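Local coordinates for protein peptidyl-prolyl cis-trans isomerase FKBP13, chloroplastic (Arabidopsis thaliana, PDB 1U79) that catalyses the cis-trans isomerisation of peptidyl-proline bonds in the chloroplast thylakoid lumen, speeding protein folding, and regulates accumulation of the Rieske protein, at residues M83-K88 and I123-K128; A35-K40 and Y51-P56; Q31-H36 and F59-G64. All coordinates share one frame; numbering follows the deposited sequence.

In the fold
The three contacts show how one central strand can organise an FKBP domain. Strand 32-40 supplies a segment to contacts 2 and 3, which overlap at A35 and H36, while strand 119-128, its antiparallel neighbour in the same sheet, supplies one to contact 1. Along the chain, contacts 2 and 3 start from the same strand and return to it through residues 51-56 and then 59-64; contact 1 opens only afterwards, at 83-88. Their centres lie 11 to 14 Å apart. Backbone contacts such as that of E124 N with H36 O tie contact 1 to the other two, so that the turn 84-87 and the helix and loop 51-56 are fastened to one curved sheet of the isomerase domain.

Contact 1: residues M83-K88 and I123-K128; sequences MLTGGK and IEYIGK
The backbone N of G86 donates to Y125 O at 2.7 Å, the shorter of two bonds by which the segment 83-88 takes hold of strand 119-128. Y125 N in turn donates to G87 O at 3.1 Å. Two consecutive glycines thus face a single strand residue, a G1 beta bulge, and L84 to G87 form the type II turn that leads into it. G86 has the positive phi suited to glycine in this turn. Just beyond, K88 pairs antiparallel with E124, the two side chains running alongside each other and pointing the same way.

The Y125 side chain lies against the turn. Its CG stands anti to the backbone N (chi1 176°), which carries the ring past M83 and along the backbone of L84 and T85. M83 runs in the opposite direction and lays its CE against Y125 CB at 3.5 Å; its SD meets I123 CG2 at 4.0 Å. Farther out, ring atom CE1 lies 3.6 Å from T85 N, while the phenol and threonine hydroxyls are joined by one water, 2.7 Å from both Y125 OH and T85 OG1. T85 OG1 also bonds to P25 O, linking the turn to a neighbouring loop. A leucine in place of Y125 would probably leave the water without its phenol partner and open a gap against the backbone of L84 and T85.

The strand's backbone fixes the two glycines, and the tyrosine ring packs against L84 and T85, with its hydroxyl held through the water.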
loop_
_atom_site.group_PDB
_atom_site.type_symbol
_atom_site.label_atom_id
_atom_site.label_comp_id
_atom_site.label_asym_id
_atom_site.label_seq_id
_atom_site.Cartn_x
_atom_site.Cartn_y
_atom_site.Cartn_z
ATOM N N MET A 83 9.352 4.472 -3.533
ATOM C CA MET A 83 8.745 4.494 -4.849
ATOM C C MET A 83 9.179 5.833 -5.428
ATOM O O MET A 83 9.528 6.752 -4.680
ATOM C CB MET A 83 7.217 4.470 -4.760
ATOM C CG MET A 83 6.619 3.093 -4.620
ATOM S SD MET A 83 4.816 3.178 -4.809
ATOM C CE MET A 83 4.685 3.302 -6.565
ATOM N N LEU A 84 9.178 5.937 -6.754
ATOM C CA LEU A 84 9.545 7.170 -7.423
ATOM C C LEU A 84 8.293 7.671 -8.110
ATOM O O LEU A 84 7.431 6.874 -8.489
ATOM C CB LEU A 84 10.614 6.928 -8.479
ATOM C CG LEU A 84 11.887 6.226 -8.022
ATOM C CD1 LEU A 84 12.873 6.228 -9.181
ATOM C CD2 LEU A 84 12.463 6.922 -6.797
ATOM N N THR A 85 8.198 8.985 -8.261
ATOM C CA THR A 85 7.054 9.611 -8.909
ATOM C C THR A 85 6.771 8.949 -10.253
ATOM O O THR A 85 7.671 8.797 -11.082
ATOM C CB THR A 85 7.319 11.121 -9.114
ATOM O OG1 THR A 85 7.302 11.769 -7.842
ATOM C CG2 THR A 85 6.276 11.754 -10.024
ATOM N N GLY A 86 5.512 8.564 -10.458
ATOM C CA GLY A 86 5.097 7.921 -11.694
ATOM C C GLY A 86 5.303 6.417 -11.698
ATOM O O GLY A 86 5.115 5.749 -12.718
ATOM N N GLY A 87 5.694 5.869 -10.557
ATOM C CA GLY A 87 5.928 4.441 -10.489
ATOM C C GLY A 87 4.695 3.607 -10.187
ATOM O O GLY A 87 3.674 4.124 -9.717
ATOM N N LYS A 88 4.779 2.317 -10.490
ATOM C CA LYS A 88 3.683 1.393 -10.188
ATOM C C LYS A 88 4.319 0.256 -9.424
ATOM O O LYS A 88 5.218 -0.422 -9.930
ATOM C CB LYS A 88 3.028 0.844 -11.451
ATOM C CG LYS A 88 1.944 -0.196 -11.166
ATOM C CD LYS A 88 1.399 -0.753 -12.468
ATOM C CE LYS A 88 0.285 -1.753 -12.226
ATOM N NZ LYS A 88 -0.169 -2.320 -13.518
ATOM N N ILE A 123 -0.087 -0.174 -6.369
ATOM C CA ILE A 123 -0.042 1.254 -6.106
ATOM C C ILE A 123 0.547 2.056 -7.256
ATOM O O ILE A 123 1.606 1.719 -7.796
ATOM C CB ILE A 123 0.771 1.551 -4.823
ATOM C CG1 ILE A 123 0.144 0.805 -3.639
ATOM C CG2 ILE A 123 0.806 3.058 -4.561
ATOM C CD1 ILE A 123 0.700 1.182 -2.292
ATOM N N GLU A 124 -0.162 3.116 -7.624
ATOM C CA GLU A 124 0.284 4.013 -8.669
ATOM C C GLU A 124 0.551 5.354 -8.003
ATOM O O GLU A 124 -0.374 6.107 -7.690
ATOM C CB GLU A 124 -0.776 4.131 -9.766
ATOM C CG GLU A 124 -0.808 2.893 -10.651
ATOM C CD GLU A 124 -2.025 2.814 -11.532
ATOM O OE1 GLU A 124 -2.265 3.747 -12.323
ATOM O OE2 GLU A 124 -2.745 1.803 -11.438
ATOM N N TYR A 125 1.833 5.619 -7.758
ATOM C CA TYR A 125 2.270 6.863 -7.128
ATOM C C TYR A 125 2.319 7.929 -8.214
ATOM O O TYR A 125 3.269 7.994 -9.001
ATOM C CB TYR A 125 3.660 6.671 -6.504
ATOM C CG TYR A 125 4.263 7.923 -5.894
ATOM C CD1 TYR A 125 5.648 8.094 -5.848
ATOM C CD2 TYR A 125 3.454 8.944 -5.381
ATOM C CE1 TYR A 125 6.217 9.252 -5.315
ATOM C CE2 TYR A 125 4.012 10.106 -4.843
ATOM C CZ TYR A 125 5.397 10.249 -4.818
ATOM O OH TYR A 125 5.956 11.388 -4.298
ATOM N N ILE A 126 1.278 8.750 -8.270
ATOM C CA ILE A 126 1.178 9.814 -9.265
ATOM C C ILE A 126 2.185 10.925 -9.002
ATOM O O ILE A 126 2.747 11.503 -9.934
ATOM C CB ILE A 126 -0.240 10.424 -9.272
ATOM C CG1 ILE A 126 -1.275 9.304 -9.387
ATOM C CG2 ILE A 126 -0.395 11.397 -10.454
ATOM C CD1 ILE A 126 -1.139 8.482 -10.659
ATOM N N GLY A 127 2.412 11.214 -7.727
ATOM C CA GLY A 127 3.351 12.259 -7.354
ATOM C C GLY A 127 2.763 13.132 -6.262
ATOM O O GLY A 127 1.782 12.750 -5.622
ATOM N N LYS A 128 3.349 14.305 -6.041
ATOM C CA LYS A 128 2.844 15.197 -5.001
ATOM C C LYS A 128 1.506 15.790 -5.399
ATOM O O LYS A 128 1.203 15.916 -6.583
ATOM C CB LYS A 128 3.846 16.317 -4.704
ATOM C CG LYS A 128 4.298 17.107 -5.907
ATOM C CD LYS A 128 5.376 18.106 -5.505
ATOM C CE LYS A 128 5.987 18.785 -6.716
ATOM N NZ LYS A 128 7.136 19.654 -6.327
HETATM O O HOH W 1 8.259 12.208 -5.340
#

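Contact 2: residues A35-K40 and Y51-P56; sequences AHYVGK and YNRGKP
H36 lies sandwiched between Y51 and P56, joining strand 32-40 to the short helix 50-53 and the loop that leaves it. The helix ends in a Schellman motif: G54, at positive phi, is its C-prime residue, and the chain then turns back so that P56 comes beside the strand.

The imidazole and phenol rings make an offset stack, with planes only 9° apart and centroids separated by 4.7 Å. Because the overlap is partial, Y51 CE1 lies over the rim of the imidazole, and H36 ND1 likewise over the rim of the phenol. On the opposite face of the histidine, P56 CB sits over the centre, 3.7 Å from the H36 ring centroid and 11° off the normal, a CH-pi contact. With both faces covered, the imidazole has little room to tilt, and the hydrogen bond between S50 OG and ND1 favours the ring flip that turns ND1 to the serine. V38 approaches the tyrosine differently: its CG2 meets the edge of the ring, 3.8 Å from Y51 CD2.

Y37 points to the other side of the strand. Its CG sits between the backbone N and the carbonyl carbon (chi1 68°), and its ring meets W70 edge-to-face; the corresponding tryptophan of FKBP12 floors the ligand pocket, so this side probably borders the active site. D48 holds both polar ends here, accepting from Y37 through OD2 and forming a salt bridge with R53 through OD1. The arginine reaches it on a chain extended from CG to NE, with a guanidinium plane tilted from that of the phenol. The two groups supported by D48 come close to each other, Y37 OH lying 3.2 Å from R53 NE.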
loop_
_atom_site.group_PDB
_atom_site.type_symbol
_atom_site.label_atom_id
_atom_site.label_comp_id
_atom_site.label_asym_id
_atom_site.label_seq_id
_atom_site.Cartn_x
_atom_site.Cartn_y
_atom_site.Cartn_z
ATOM N N ALA A 35 -2.251 9.017 -4.985
ATOM C CA ALA A 35 -2.022 7.659 -5.436
ATOM C C ALA A 35 -3.305 6.949 -5.810
ATOM O O ALA A 35 -4.314 7.056 -5.113
ATOM C CB ALA A 35 -1.299 6.854 -4.361
ATOM N N HIS A 36 -3.267 6.248 -6.937
ATOM C CA HIS A 36 -4.405 5.439 -7.351
ATOM C C HIS A 36 -4.025 4.064 -6.824
ATOM O O HIS A 36 -2.837 3.778 -6.650
ATOM C CB HIS A 36 -4.549 5.434 -8.870
ATOM C CG HIS A 36 -5.507 6.465 -9.374
ATOM N ND1 HIS A 36 -6.851 6.440 -9.062
ATOM C CD2 HIS A 36 -5.316 7.568 -10.134
ATOM C CE1 HIS A 36 -7.443 7.487 -9.610
ATOM N NE2 HIS A 36 -6.535 8.186 -10.265
ATOM N N TYR A 37 -5.006 3.217 -6.548
ATOM C CA TYR A 37 -4.698 1.901 -6.016
ATOM C C TYR A 37 -5.850 0.916 -6.094
ATOM O O TYR A 37 -7.011 1.296 -6.219
ATOM C CB TYR A 37 -4.280 2.011 -4.535
ATOM C CG TYR A 37 -5.415 2.422 -3.614
ATOM C CD1 TYR A 37 -5.763 3.765 -3.454
ATOM C CD2 TYR A 37 -6.185 1.459 -2.955
ATOM C CE1 TYR A 37 -6.857 4.137 -2.665
ATOM C CE2 TYR A 37 -7.282 1.819 -2.165
ATOM C CZ TYR A 37 -7.611 3.154 -2.027
ATOM O OH TYR A 37 -8.701 3.507 -1.268
ATOM N N VAL A 38 -5.492 -0.357 -6.002
ATOM C CA VAL A 38 -6.437 -1.462 -5.979
ATOM C C VAL A 38 -5.925 -2.381 -4.886
ATOM O O VAL A 38 -4.779 -2.842 -4.931
ATOM C CB VAL A 38 -6.484 -2.263 -7.297
ATOM C CG1 VAL A 38 -7.370 -3.502 -7.104
ATOM C CG2 VAL A 38 -7.043 -1.402 -8.432
ATOM N N GLY A 39 -6.766 -2.626 -3.890
ATOM C CA GLY A 39 -6.381 -3.493 -2.795
ATOM C C GLY A 39 -7.183 -4.773 -2.870
ATOM O O GLY A 39 -8.418 -4.739 -2.978
ATOM N N LYS A 40 -6.487 -5.902 -2.814
ATOM C CA LYS A 40 -7.128 -7.209 -2.886
ATOM C C LYS A 40 -6.626 -8.141 -1.799
ATOM O O LYS A 40 -5.504 -7.990 -1.287
ATOM C CB LYS A 40 -6.827 -7.899 -4.214
ATOM C CG LYS A 40 -7.055 -7.103 -5.477
ATOM C CD LYS A 40 -6.539 -7.940 -6.653
ATOM C CE LYS A 40 -6.764 -7.268 -7.995
ATOM N NZ LYS A 40 -6.087 -8.045 -9.079
ATOM N N TYR A 51 -10.272 3.752 -7.841
ATOM C CA TYR A 51 -11.133 3.733 -9.020
ATOM C C TYR A 51 -12.601 3.598 -8.627
ATOM O O TYR A 51 -13.467 4.258 -9.203
ATOM C CB TYR A 51 -10.720 2.579 -9.935
ATOM C CG TYR A 51 -9.292 2.719 -10.415
ATOM C CD1 TYR A 51 -8.950 3.696 -11.344
ATOM C CD2 TYR A 51 -8.272 1.931 -9.877
ATOM C CE1 TYR A 51 -7.628 3.896 -11.728
ATOM C CE2 TYR A 51 -6.935 2.125 -10.254
ATOM C CZ TYR A 51 -6.628 3.113 -11.180
ATOM O OH TYR A 51 -5.324 3.325 -11.561
ATOM N N ASN A 52 -12.876 2.750 -7.643
ATOM C CA ASN A 52 -14.245 2.557 -7.174
ATOM C C ASN A 52 -14.728 3.830 -6.482
ATOM O O ASN A 52 -15.928 4.135 -6.478
ATOM C CB ASN A 52 -14.312 1.377 -6.205
ATOM C CG ASN A 52 -15.736 1.071 -5.751
ATOM O OD1 ASN A 52 -16.603 0.731 -6.561
ATOM N ND2 ASN A 52 -15.981 1.198 -4.451
ATOM N N ARG A 53 -13.790 4.581 -5.912
ATOM C CA ARG A 53 -14.117 5.825 -5.228
ATOM C C ARG A 53 -14.188 6.977 -6.224
ATOM O O ARG A 53 -14.661 8.063 -5.898
ATOM C CB ARG A 53 -13.070 6.131 -4.147
ATOM C CG ARG A 53 -13.016 5.092 -3.031
ATOM C CD ARG A 53 -11.846 5.319 -2.080
ATOM N NE ARG A 53 -11.793 4.277 -1.058
ATOM C CZ ARG A 53 -12.293 4.393 0.168
ATOM N NH1 ARG A 53 -12.200 3.379 1.021
ATOM N NH2 ARG A 53 -12.864 5.528 0.555
ATOM N N GLY A 54 -13.706 6.738 -7.437
ATOM C CA GLY A 54 -13.739 7.767 -8.455
ATOM C C GLY A 54 -12.685 8.846 -8.326
ATOM O O GLY A 54 -12.745 9.863 -9.008
ATOM N N LYS A 55 -11.706 8.638 -7.456
ATOM C CA LYS A 55 -10.657 9.630 -7.284
ATOM C C LYS A 55 -9.437 9.014 -6.622
ATOM O O LYS A 55 -9.550 8.039 -5.876
ATOM C CB LYS A 55 -11.163 10.800 -6.434
ATOM C CG LYS A 55 -11.596 10.401 -5.026
ATOM C CD LYS A 55 -11.932 11.620 -4.179
ATOM C CE LYS A 55 -12.328 11.218 -2.769
ATOM N NZ LYS A 55 -12.593 12.403 -1.901
ATOM N N PRO A 56 -8.248 9.565 -6.905
ATOM C CA PRO A 56 -7.042 9.017 -6.292
ATOM C C PRO A 56 -7.096 9.378 -4.823
ATOM O O PRO A 56 -7.879 10.246 -4.421
ATOM C CB PRO A 56 -5.921 9.753 -7.023
ATOM C CG PRO A 56 -6.531 11.099 -7.275
ATOM C CD PRO A 56 -7.929 10.738 -7.742
#

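Contact 3: residues Q31-H36 and F59-G64; sequences QLIKAH and FRIGVG
I33 and F59 exchange two backbone hydrogen bonds: I33 N donates to F59 O at 2.8 Å, nearly straight at 172°, and F59 N returns to I33 O at 3.0 Å. One step outward, Q31 O accepts from I61 N at 3.1 Å and also receives the CA-H of R60, 3.2 Å from R60 CA to Q31 O. R60 N, turned from the strand, finds its acceptor in E65 OE1.

These are the bonds of an antiparallel pairing between strands 32-40 and 57-60, part of the curled sheet of the FKBP fold that wraps around helix 68-75. L32 and R60 form the non-hydrogen-bonded pair beside I33 and F59. The other edge of strand 32-40 is also occupied, K34 bonding to I126 and G127, and L32 to A129, so the strand is bonded on both sides.

On the face of I33, F59 and A35 the contact is apolar, and F59 and I61 reach helix 68-75. F59 CG lies between its backbone N and carbonyl carbon (chi1 65°), which sets the ring against I33, with CG1 of I33 over one face, and I33 CD1 meets F59 CZ at 3.8 Å. A35 CB comes to the ring edge, and I61 CB packs on I33 CD1 at 3.9 Å. Past the strand end, D71 of the helix receives the backbone N of G62 at OD1 and that of G64 at OD2.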
loop_
_atom_site.group_PDB
_atom_site.type_symbol
_atom_site.label_atom_id
_atom_site.label_comp_id
_atom_site.label_asym_id
_atom_site.label_seq_id
_atom_site.Cartn_x
_atom_site.Cartn_y
_atom_site.Cartn_z
ATOM N N GLN A 31 5.217 14.697 2.813
ATOM C CA GLN A 31 4.624 15.362 1.658
ATOM C C GLN A 31 3.214 14.865 1.354
ATOM O O GLN A 31 2.896 13.690 1.559
ATOM C CB GLN A 31 5.513 15.156 0.428
ATOM C CG GLN A 31 5.041 15.856 -0.838
ATOM C CD GLN A 31 6.166 16.021 -1.863
ATOM O OE1 GLN A 31 6.748 15.041 -2.330
ATOM N NE2 GLN A 31 6.478 17.268 -2.207
ATOM N N LEU A 32 2.369 15.774 0.882
ATOM C CA LEU A 32 1.001 15.417 0.515
ATOM C C LEU A 32 1.125 14.836 -0.881
ATOM O O LEU A 32 1.578 15.526 -1.801
ATOM C CB LEU A 32 0.097 16.657 0.464
ATOM C CG LEU A 32 -1.406 16.352 0.367
ATOM C CD1 LEU A 32 -1.871 15.740 1.673
ATOM C CD2 LEU A 32 -2.199 17.627 0.077
ATOM N N ILE A 33 0.726 13.581 -1.055
ATOM C CA ILE A 33 0.830 12.946 -2.367
ATOM C C ILE A 33 -0.488 12.364 -2.841
ATOM O O ILE A 33 -1.450 12.274 -2.076
ATOM C CB ILE A 33 1.862 11.803 -2.354
ATOM C CG1 ILE A 33 1.381 10.672 -1.445
ATOM C CG2 ILE A 33 3.215 12.337 -1.879
ATOM C CD1 ILE A 33 2.259 9.419 -1.486
ATOM N N LYS A 34 -0.506 11.958 -4.107
ATOM C CA LYS A 34 -1.684 11.360 -4.732
ATOM C C LYS A 34 -1.340 9.959 -5.205
ATOM O O LYS A 34 -0.272 9.744 -5.787
ATOM C CB LYS A 34 -2.119 12.137 -5.975
ATOM C CG LYS A 34 -2.619 13.543 -5.766
ATOM C CD LYS A 34 -3.065 14.102 -7.112
ATOM C CE LYS A 34 -3.624 15.506 -6.998
ATOM N NZ LYS A 34 -4.096 16.007 -8.322
ATOM N N ALA A 35 -2.251 9.017 -4.985
ATOM C CA ALA A 35 -2.022 7.659 -5.436
ATOM C C ALA A 35 -3.305 6.949 -5.810
ATOM O O ALA A 35 -4.314 7.056 -5.113
ATOM C CB ALA A 35 -1.299 6.854 -4.361
ATOM N N HIS A 36 -3.267 6.248 -6.937
ATOM C CA HIS A 36 -4.405 5.439 -7.351
ATOM C C HIS A 36 -4.025 4.064 -6.824
ATOM O O HIS A 36 -2.837 3.778 -6.650
ATOM C CB HIS A 36 -4.549 5.434 -8.870
ATOM C CG HIS A 36 -5.507 6.465 -9.374
ATOM N ND1 HIS A 36 -6.851 6.440 -9.062
ATOM C CD2 HIS A 36 -5.316 7.568 -10.134
ATOM C CE1 HIS A 36 -7.443 7.487 -9.610
ATOM N NE2 HIS A 36 -6.535 8.186 -10.265
ATOM N N PHE A 59 -3.174 12.039 0.425
ATOM C CA PHE A 59 -2.794 11.892 1.834
ATOM C C PHE A 59 -1.317 12.205 2.039
ATOM O O PHE A 59 -0.560 12.251 1.066
ATOM C CB PHE A 59 -3.053 10.446 2.284
ATOM C CG PHE A 59 -2.188 9.421 1.573
ATOM C CD1 PHE A 59 -1.161 8.771 2.247
ATOM C CD2 PHE A 59 -2.400 9.118 0.230
ATOM C CE1 PHE A 59 -0.353 7.828 1.593
ATOM C CE2 PHE A 59 -1.602 8.185 -0.436
ATOM C CZ PHE A 59 -0.575 7.537 0.249
ATOM N N ARG A 60 -0.892 12.447 3.282
ATOM C CA ARG A 60 0.540 12.675 3.477
ATOM C C ARG A 60 1.188 11.356 3.803
ATOM O O ARG A 60 0.651 10.539 4.545
ATOM C CB ARG A 60 0.930 13.670 4.581
ATOM C CG ARG A 60 -0.097 14.223 5.493
ATOM C CD ARG A 60 0.377 15.646 5.765
ATOM N NE ARG A 60 0.374 16.308 4.471
ATOM C CZ ARG A 60 1.260 17.200 4.055
ATOM N NH1 ARG A 60 2.260 17.580 4.829
ATOM N NH2 ARG A 60 1.149 17.683 2.832
ATOM N N ILE A 61 2.369 11.165 3.249
ATOM C CA ILE A 61 3.093 9.931 3.426
ATOM C C ILE A 61 4.080 10.004 4.582
ATOM O O ILE A 61 4.668 11.054 4.857
ATOM C CB ILE A 61 3.830 9.589 2.113
ATOM C CG1 ILE A 61 4.513 8.227 2.228
ATOM C CG2 ILE A 61 4.834 10.705 1.764
ATOM C CD1 ILE A 61 3.539 7.065 2.181
ATOM N N GLY A 62 4.233 8.877 5.272
ATOM C CA GLY A 62 5.176 8.780 6.364
ATOM C C GLY A 62 4.800 9.342 7.721
ATOM O O GLY A 62 5.671 9.467 8.580
ATOM N N VAL A 63 3.527 9.656 7.944
ATOM C CA VAL A 63 3.129 10.214 9.232
ATOM C C VAL A 63 1.974 9.474 9.899
ATOM O O VAL A 63 1.300 10.020 10.773
ATOM C CB VAL A 63 2.762 11.701 9.096
ATOM C CG1 VAL A 63 3.920 12.456 8.467
ATOM C CG2 VAL A 63 1.507 11.864 8.261
ATOM N N GLY A 64 1.763 8.226 9.483
ATOM C CA GLY A 64 0.706 7.411 10.056
ATOM C C GLY A 64 -0.713 7.762 9.646
ATOM O O GLY A 64 -1.647 7.586 10.421
#